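Local coordinates for D-psicose 3-epimerase (Agrobacterium tumefaciens, PDB 2HK0), which interconverts D-fructose and D-psicose by epimerising the sugar at C3, with a metal playing a pivotal role in the reaction, at residues A66-I71 with A117-H122; K92-E97 with A107-T112. All coordinates share one frame; numbering follows the deposited sequence.

Contact 1: residues A66-I71 with A117-H122; sequences AELATI and AKLDIH
Leu68 and Leu119 press their side chains together at about a right angle, CD2 of Leu68 lying 3.8 Å from CD2 of Leu119. Leu68 sits on helix 65-77 with its CB directed at the other segment, whereas Leu119 follows the end of helix 99-118 and brings its branch in from the flank. In Leu119 CG lies beside the backbone N (chi1 -68°), which brings the leucine's CD2 branch against helix 65-77. There it fits between the backbone and two side chains: CD2 of Leu119 is 3.2 Å from the carbonyl O of Leu68, a tight approach, and 3.7 Å from CG2 of Ile71. Ile71 is one helical turn beyond Leu68, which is why both can touch the same methyl.

The two helices are consecutive outer helices of the closed eight-stranded TIM barrel, separated in the chain by strand 81-85, and this hydrophobic patch lies in the layer outside the strands. Ile60 of helix 57-60 touches both Leu68 and Leu119, and Tyr63 borders Leu68 and Ile71.

The other branch of Leu68, CD1, meets the aliphatic stem of Lys118, 3.5 Å from CD of that lysine. The lysine runs fully extended past the leucine, and its NZ continues to a salt bridge with Asp65 and a hydrogen bond with Asn115 OD1, so its methylenes cover the apolar contact while its charge is held beyond it. A Schellman motif ends helix 99-118 here: Asp120, with positive phi (60°), is the C-prime residue, its N bonded to Ala117 O at 2.9 Å. Just past Leu119, the chain thus turns away toward strand 123-126, and Asp120 OD1 accepts a hydrogen bond from NE2 of His122 (3.2 Å).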
# COMPACT_ATOMS: atom_id res chain seq x y z
N ALA A 66 26.93 42.67 -1.75
CA ALA A 66 25.91 43.56 -1.21
C ALA A 66 24.52 42.95 -1.39
O ALA A 66 23.65 43.07 -0.53
CB ALA A 66 25.98 44.91 -1.91
N GLU A 67 24.33 42.30 -2.54
CA GLU A 67 23.07 41.65 -2.84
C GLU A 67 22.85 40.44 -1.94
O GLU A 67 21.75 40.22 -1.44
CB GLU A 67 23.05 41.25 -4.31
CG GLU A 67 23.11 42.45 -5.23
CD GLU A 67 23.31 42.04 -6.67
OE1 GLU A 67 24.28 41.31 -6.94
OE2 GLU A 67 22.49 42.45 -7.52
N LEU A 68 23.92 39.66 -1.74
CA LEU A 68 23.83 38.49 -0.87
C LEU A 68 23.36 38.95 0.50
O LEU A 68 22.45 38.36 1.08
CB LEU A 68 25.19 37.81 -0.75
CG LEU A 68 25.68 37.16 -2.04
CD1 LEU A 68 27.06 36.55 -1.83
CD2 LEU A 68 24.69 36.10 -2.47
N ALA A 69 23.98 40.01 1.01
CA ALA A 69 23.61 40.57 2.31
C ALA A 69 22.13 40.93 2.36
O ALA A 69 21.45 40.69 3.35
CB ALA A 69 24.46 41.80 2.61
N THR A 70 21.63 41.53 1.28
CA THR A 70 20.23 41.92 1.23
C THR A 70 19.32 40.69 1.28
O THR A 70 18.28 40.70 1.92
CB THR A 70 19.93 42.71 -0.06
OG1 THR A 70 20.74 43.89 -0.09
CG2 THR A 70 18.45 43.10 -0.14
N ILE A 71 19.74 39.65 0.58
CA ILE A 71 19.00 38.39 0.53
C ILE A 71 19.00 37.75 1.93
O ILE A 71 17.96 37.31 2.42
CB ILE A 71 19.64 37.44 -0.50
CG1 ILE A 71 19.34 37.95 -1.91
CG2 ILE A 71 19.15 36.00 -0.29
CD1 ILE A 71 20.09 37.25 -3.00
N ALA A 117 27.90 30.40 2.37
CA ALA A 117 28.03 30.76 3.78
C ALA A 117 27.60 32.21 4.01
O ALA A 117 27.10 32.54 5.09
CB ALA A 117 29.48 30.54 4.24
N LYS A 118 27.79 33.06 3.00
CA LYS A 118 27.40 34.47 3.10
C LYS A 118 25.89 34.60 3.24
O LYS A 118 25.39 35.65 3.65
CB LYS A 118 27.86 35.25 1.86
CG LYS A 118 29.37 35.40 1.73
CD LYS A 118 29.74 36.04 0.38
CE LYS A 118 31.25 36.05 0.18
NZ LYS A 118 31.66 36.53 -1.18
N LEU A 119 25.16 33.55 2.88
CA LEU A 119 23.70 33.57 3.00
C LEU A 119 23.25 32.79 4.23
O LEU A 119 22.05 32.53 4.41
CB LEU A 119 23.04 32.98 1.74
CG LEU A 119 23.18 33.77 0.44
CD1 LEU A 119 22.42 33.05 -0.66
CD2 LEU A 119 22.63 35.20 0.61
N ASP A 120 24.20 32.41 5.07
CA ASP A 120 23.90 31.66 6.29
C ASP A 120 23.22 30.33 5.95
O ASP A 120 22.28 29.90 6.63
CB ASP A 120 23.01 32.50 7.22
CG ASP A 120 23.02 32.00 8.66
OD1 ASP A 120 24.04 31.38 9.06
OD2 ASP A 120 22.03 32.22 9.40
N ILE A 121 23.70 29.68 4.89
CA ILE A 121 23.20 28.39 4.45
C ILE A 121 24.17 27.33 5.00
O ILE A 121 25.39 27.44 4.83
CB ILE A 121 23.20 28.31 2.90
CG1 ILE A 121 22.08 29.21 2.34
CG2 ILE A 121 23.03 26.86 2.44
CD1 ILE A 121 22.13 29.35 0.85
N HIS A 122 23.64 26.30 5.65
CA HIS A 122 24.49 25.26 6.22
C HIS A 122 24.29 23.86 5.63
O HIS A 122 25.01 22.91 5.99
CB HIS A 122 24.28 25.23 7.74
CG HIS A 122 24.82 26.45 8.42
ND1 HIS A 122 26.10 26.52 8.91
CD2 HIS A 122 24.29 27.69 8.58
CE1 HIS A 122 26.34 27.74 9.35
NE2 HIS A 122 25.25 28.47 9.16

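Contact 2: residues K92-E97 with A107-T112; sequences KNLSSE and AFFERT
This is a small, partly buried apolar contact in which the loop between strand 81-85 and helix 99-118 folds back on the middle of that same helix. Its inner half is Leu94 against Phe109. The leucine approaches obliquely at the CD1-CE1 bond of the Phe109 ring, with Leu94 CD1 3.8 Å and Leu94 CG 3.9 Å from Phe109 CE1. Phe109 leaves its helix pointing to the flank, and its first torsion, well off a staggered value (chi1 -91°), carries the ring toward the loop. Helix 142-162 contributes to the surroundings, Ile153 touching Leu94 and Ile156 touching Phe109.

The outer half is looser: the extended chain of Lys92 crosses Phe108 at about a right angle, with CD of Lys92 4.1 Å from CB of Phe108. The Phe108 ring has CG anti to the backbone N (chi1 160°), and one of its faces receives OG1 of Thr112 near the rim, 3.3 Å above the plane. Thr112 OG1 donates to Phe108 O at 2.8 Å and is also bonded to Asn61 ND2.

Between the two touching loop residues, Asn93 starts its side chain away from residues 107-112, rests on Val101 nearer the start of the same helix, and shapes the loop backbone. Asn93 OD1 accepts from Ser95 N at 2.9 Å and from Ser96 N at 2.7 Å, both in the carbonyl plane, while ND2 bonds to Ser89 O. The double grip is an Asx turn within an Asx motif, set in a beta-alpha connection of the TIM barrel, here leading from the third strand to the helix that follows it.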
# COMPACT_ATOMS: atom_id res chain seq x y z
N LYS A 92 32.96 21.23 -15.00
CA LYS A 92 33.36 21.49 -13.62
C LYS A 92 32.70 20.49 -12.69
O LYS A 92 31.57 20.70 -12.25
CB LYS A 92 32.96 22.92 -13.20
CG LYS A 92 33.52 24.00 -14.10
CD LYS A 92 33.14 25.38 -13.60
CE LYS A 92 33.67 26.47 -14.54
NZ LYS A 92 33.26 27.82 -14.07
N ASN A 93 33.39 19.39 -12.40
CA ASN A 93 32.85 18.37 -11.51
C ASN A 93 33.98 17.56 -10.93
O ASN A 93 35.09 17.57 -11.46
CB ASN A 93 31.90 17.45 -12.27
CG ASN A 93 32.61 16.57 -13.28
OD1 ASN A 93 33.38 15.68 -12.90
ND2 ASN A 93 32.37 16.83 -14.56
N LEU A 94 33.68 16.85 -9.85
CA LEU A 94 34.69 16.06 -9.13
C LEU A 94 34.90 14.62 -9.57
O LEU A 94 35.78 13.94 -9.07
CB LEU A 94 34.35 16.07 -7.63
CG LEU A 94 33.99 17.43 -7.04
CD1 LEU A 94 33.45 17.27 -5.63
CD2 LEU A 94 35.22 18.33 -7.06
N SER A 95 34.10 14.13 -10.51
CA SER A 95 34.28 12.74 -10.88
C SER A 95 34.96 12.54 -12.23
O SER A 95 35.33 11.42 -12.55
CB SER A 95 32.94 12.02 -10.90
OG SER A 95 32.15 12.47 -11.98
N SER A 96 35.12 13.60 -13.02
CA SER A 96 35.73 13.45 -14.34
C SER A 96 37.13 12.85 -14.38
O SER A 96 37.95 13.03 -13.47
CB SER A 96 35.78 14.80 -15.07
OG SER A 96 36.46 14.66 -16.30
N GLU A 97 37.40 12.11 -15.45
CA GLU A 97 38.71 11.49 -15.65
C GLU A 97 39.74 12.60 -15.86
O GLU A 97 40.90 12.47 -15.48
CB GLU A 97 38.70 10.60 -16.89
CG GLU A 97 38.41 9.14 -16.60
CD GLU A 97 38.65 8.24 -17.81
OE1 GLU A 97 39.73 8.35 -18.44
OE2 GLU A 97 37.76 7.41 -18.13
N ALA A 107 37.62 24.09 -7.63
CA ALA A 107 37.63 25.55 -7.55
C ALA A 107 36.20 26.06 -7.54
O ALA A 107 35.88 26.99 -6.81
CB ALA A 107 38.39 26.14 -8.74
N PHE A 108 35.34 25.47 -8.36
CA PHE A 108 33.92 25.85 -8.42
C PHE A 108 33.23 25.62 -7.06
O PHE A 108 32.44 26.45 -6.60
CB PHE A 108 33.20 25.05 -9.51
CG PHE A 108 31.70 25.00 -9.34
CD1 PHE A 108 30.91 26.11 -9.60
CD2 PHE A 108 31.08 23.82 -8.92
CE1 PHE A 108 29.52 26.06 -9.45
CE2 PHE A 108 29.69 23.75 -8.77
CZ PHE A 108 28.91 24.88 -9.03
N PHE A 109 33.50 24.49 -6.42
CA PHE A 109 32.88 24.22 -5.14
C PHE A 109 33.33 25.19 -4.06
O PHE A 109 32.51 25.70 -3.30
CB PHE A 109 33.17 22.79 -4.68
CG PHE A 109 32.13 21.80 -5.12
CD1 PHE A 109 32.28 21.09 -6.31
CD2 PHE A 109 30.99 21.59 -4.35
CE1 PHE A 109 31.30 20.17 -6.73
CE2 PHE A 109 30.01 20.68 -4.76
CZ PHE A 109 30.16 19.97 -5.94
N GLU A 110 34.63 25.45 -3.98
CA GLU A 110 35.15 26.37 -2.97
C GLU A 110 34.51 27.75 -3.09
O GLU A 110 34.09 28.34 -2.10
CB GLU A 110 36.67 26.45 -3.06
CG GLU A 110 37.30 25.15 -2.60
CD GLU A 110 38.81 25.17 -2.65
OE1 GLU A 110 39.39 26.27 -2.53
OE2 GLU A 110 39.41 24.08 -2.81
N ARG A 111 34.41 28.25 -4.32
CA ARG A 111 33.79 29.55 -4.55
C ARG A 111 32.31 29.56 -4.15
O ARG A 111 31.83 30.46 -3.44
CB ARG A 111 33.91 29.91 -6.04
CG ARG A 111 33.23 31.21 -6.42
CD ARG A 111 33.16 31.33 -7.93
NE ARG A 111 32.72 32.65 -8.36
CZ ARG A 111 32.28 32.91 -9.59
NH1 ARG A 111 32.24 31.93 -10.49
NH2 ARG A 111 31.91 34.14 -9.93
N THR A 112 31.58 28.54 -4.60
CA THR A 112 30.16 28.44 -4.29
C THR A 112 29.94 28.30 -2.79
O THR A 112 29.08 28.95 -2.22
CB THR A 112 29.54 27.23 -5.02
OG1 THR A 112 29.78 27.35 -6.43
CG2 THR A 112 28.06 27.16 -4.79

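In the fold
Both contacts use helix 99-118: contact 2 packs its middle against the loop that precedes it, and contact 1 joins its C-terminal end to helix 65-77. Their centres are 21 Å apart and their nearest atoms about 5 Å, without touching. Along the chain contact 2 is nested inside the loop closed by contact 1. The elements follow as helix 65-77, strand 81-85, loop 92-97, helix 99-118 and strand 123-126. Together they fasten one helix of a xylose isomerase-like TIM barrel to its own incoming loop and to the preceding outer helix; the centre of contact 2 lies about 17 Å, and that of contact 1 about 19 Å, from the centre of the chain.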